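Local coordinates for conserved domain protein (Streptococcus pneumoniae, PDB 2FI0) that is of unknown function but contains a DUF1858 domain, folded as a small, mainly helical unit with a short two-stranded parallel sheet, at residues D6-V11 / E76-D81. Residues are numbered along the deposited sequence; the frame is centred on the assembly and turned at random.
Sequences DNIIDV and EVIGLD
Strands 8-10 and 76-78 pair in parallel, I8 beside E76, I9 beside V77 and D10 beside I78, and so bring together segments near the two ends of the chain at the surface of the fold. Four backbone hydrogen bonds hold them. E76 N donates to N7 O and I9 N to E76 O (2.8 Å). I78 N then donates to I9 O (2.8 Å), and V11 N donates to I78 O (3.0 Å). I9 thus bonds to E76 and I78, the residues flanking its partner V77, as in a regular parallel pair. This is a minimal two-stranded parallel sheet, and every regular element between its strands is a helix. I8, D10, E76 and I78 lie on one face. In I78, chi1 of 65° turns CG1 toward strand 8-10, and the extended chi2 carries CD1 on to I8 CG2 at 3.7 Å. I78 CG1 lies against D10 CB at 3.8 Å, the two side chains crossing at about a right angle. D10 OD1 is hydrogen-bonded to S12 OG. The other face turns I9 and V77 onto L70 of helix 63-72, while I9 and V11 also touch L52 of helix 52-59. V11 splits its methyls: CG1 meets V77 CG1 at 3.7 Å, and CG2 meets L80 CD1 at 3.6 Å. Beyond the strand, K53 NZ donates a hydrogen bond to G79 O and forms a salt bridge with D81 OD1.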
loop_
_atom_site.group_PDB
_atom_site.type_symbol
_atom_site.label_atom_id
_atom_site.label_comp_id
_atom_site.label_asym_id
_atom_site.label_seq_id
_atom_site.Cartn_x
_atom_site.Cartn_y
_atom_site.Cartn_z
ATOM N N ASP A 6 -6.134 -4.627 14.535
ATOM C CA ASP A 6 -6.739 -4.158 13.311
ATOM C C ASP A 6 -5.745 -3.232 12.611
ATOM O O ASP A 6 -4.738 -2.808 13.201
ATOM C CB ASP A 6 -8.046 -3.412 13.649
ATOM C CG ASP A 6 -8.994 -4.243 14.507
ATOM O OD1 ASP A 6 -8.991 -5.489 14.358
ATOM O OD2 ASP A 6 -9.761 -3.666 15.324
ATOM N N ASN A 7 -6.029 -2.931 11.355
ATOM C CA ASN A 7 -5.261 -1.943 10.599
ATOM C C ASN A 7 -3.785 -2.324 10.386
ATOM O O ASN A 7 -2.906 -1.487 10.422
ATOM C CB ASN A 7 -5.428 -0.542 11.229
ATOM C CG ASN A 7 -6.885 -0.056 11.205
ATOM O OD1 ASN A 7 -7.481 0.117 10.138
ATOM N ND2 ASN A 7 -7.472 0.127 12.391
ATOM N N ILE A 8 -3.547 -3.603 10.116
ATOM C CA ILE A 8 -2.217 -4.123 9.827
ATOM C C ILE A 8 -2.065 -4.172 8.304
ATOM O O ILE A 8 -2.938 -4.694 7.611
ATOM C CB ILE A 8 -2.029 -5.533 10.448
ATOM C CG1 ILE A 8 -2.092 -5.450 11.977
ATOM C CG2 ILE A 8 -0.727 -6.174 9.994
ATOM C CD1 ILE A 8 -2.374 -6.783 12.625
ATOM N N ILE A 9 -0.969 -3.611 7.802
ATOM C CA ILE A 9 -0.680 -3.575 6.377
ATOM C C ILE A 9 0.630 -4.299 6.108
ATOM O O ILE A 9 1.654 -3.992 6.694
ATOM C CB ILE A 9 -0.644 -2.130 5.835
ATOM C CG1 ILE A 9 -2.059 -1.554 5.886
ATOM C CG2 ILE A 9 -0.075 -2.101 4.390
ATOM C CD1 ILE A 9 -2.164 -0.083 5.544
ATOM N N ASP A 10 0.561 -5.285 5.226
ATOM C CA ASP A 10 1.712 -6.068 4.834
ATOM C C ASP A 10 2.218 -5.487 3.505
ATOM O O ASP A 10 1.492 -5.463 2.510
ATOM C CB ASP A 10 1.292 -7.537 4.694
ATOM C CG ASP A 10 2.473 -8.479 4.553
ATOM O OD1 ASP A 10 3.531 -8.048 4.054
ATOM O OD2 ASP A 10 2.333 -9.664 4.936
ATOM N N VAL A 11 3.457 -4.998 3.500
ATOM C CA VAL A 11 4.008 -4.360 2.307
ATOM C C VAL A 11 4.577 -5.403 1.341
ATOM O O VAL A 11 5.072 -5.048 0.280
ATOM C CB VAL A 11 5.084 -3.269 2.651
ATOM C CG1 VAL A 11 4.462 -2.124 3.432
ATOM C CG2 VAL A 11 6.275 -3.855 3.416
ATOM N N GLU A 76 -0.387 -0.271 11.325
ATOM C CA GLU A 76 0.817 -0.967 11.703
ATOM C C GLU A 76 1.342 -1.719 10.499
ATOM O O GLU A 76 0.610 -2.465 9.872
ATOM C CB GLU A 76 0.495 -1.949 12.829
ATOM C CG GLU A 76 1.643 -2.172 13.770
ATOM C CD GLU A 76 1.967 -0.918 14.587
ATOM O OE1 GLU A 76 1.059 -0.399 15.285
ATOM O OE2 GLU A 76 3.120 -0.459 14.501
ATOM N N VAL A 77 2.629 -1.544 10.194
ATOM C CA VAL A 77 3.201 -2.077 8.985
ATOM C C VAL A 77 4.015 -3.339 9.249
ATOM O O VAL A 77 4.793 -3.387 10.179
ATOM C CB VAL A 77 4.073 -1.022 8.319
ATOM C CG1 VAL A 77 4.705 -1.576 7.052
ATOM C CG2 VAL A 77 3.235 0.224 8.014
ATOM N N ILE A 78 3.840 -4.357 8.413
ATOM C CA ILE A 78 4.631 -5.581 8.518
ATOM C C ILE A 78 5.176 -5.940 7.148
ATOM O O ILE A 78 4.836 -5.295 6.169
ATOM C CB ILE A 78 3.814 -6.762 9.131
ATOM C CG1 ILE A 78 2.650 -7.187 8.227
ATOM C CG2 ILE A 78 3.281 -6.381 10.522
ATOM C CD1 ILE A 78 1.938 -8.436 8.722
ATOM N N GLY A 79 6.025 -6.959 7.093
ATOM C CA GLY A 79 6.572 -7.458 5.839
ATOM C C GLY A 79 7.731 -6.664 5.252
ATOM O O GLY A 79 8.066 -6.839 4.081
ATOM N N LEU A 80 8.316 -5.780 6.054
ATOM C CA LEU A 80 9.519 -5.016 5.686
ATOM C C LEU A 80 10.745 -5.910 5.519
ATOM O O LEU A 80 10.798 -6.992 6.100
ATOM C CB LEU A 80 9.831 -4.001 6.799
ATOM C CG LEU A 80 9.322 -2.547 6.795
ATOM C CD1 LEU A 80 8.550 -2.174 5.582
ATOM C CD2 LEU A 80 8.519 -2.241 8.032
ATOM N N ASP A 81 11.742 -5.449 4.753
ATOM C CA ASP A 81 13.049 -6.139 4.674
ATOM C C ASP A 81 13.818 -6.004 5.998
ATOM O O ASP A 81 13.492 -5.152 6.841
ATOM C CB ASP A 81 13.933 -5.575 3.542
ATOM C CG ASP A 81 13.422 -5.926 2.148
ATOM O OD1 ASP A 81 12.511 -6.772 2.020
ATOM O OD2 ASP A 81 13.938 -5.348 1.161
#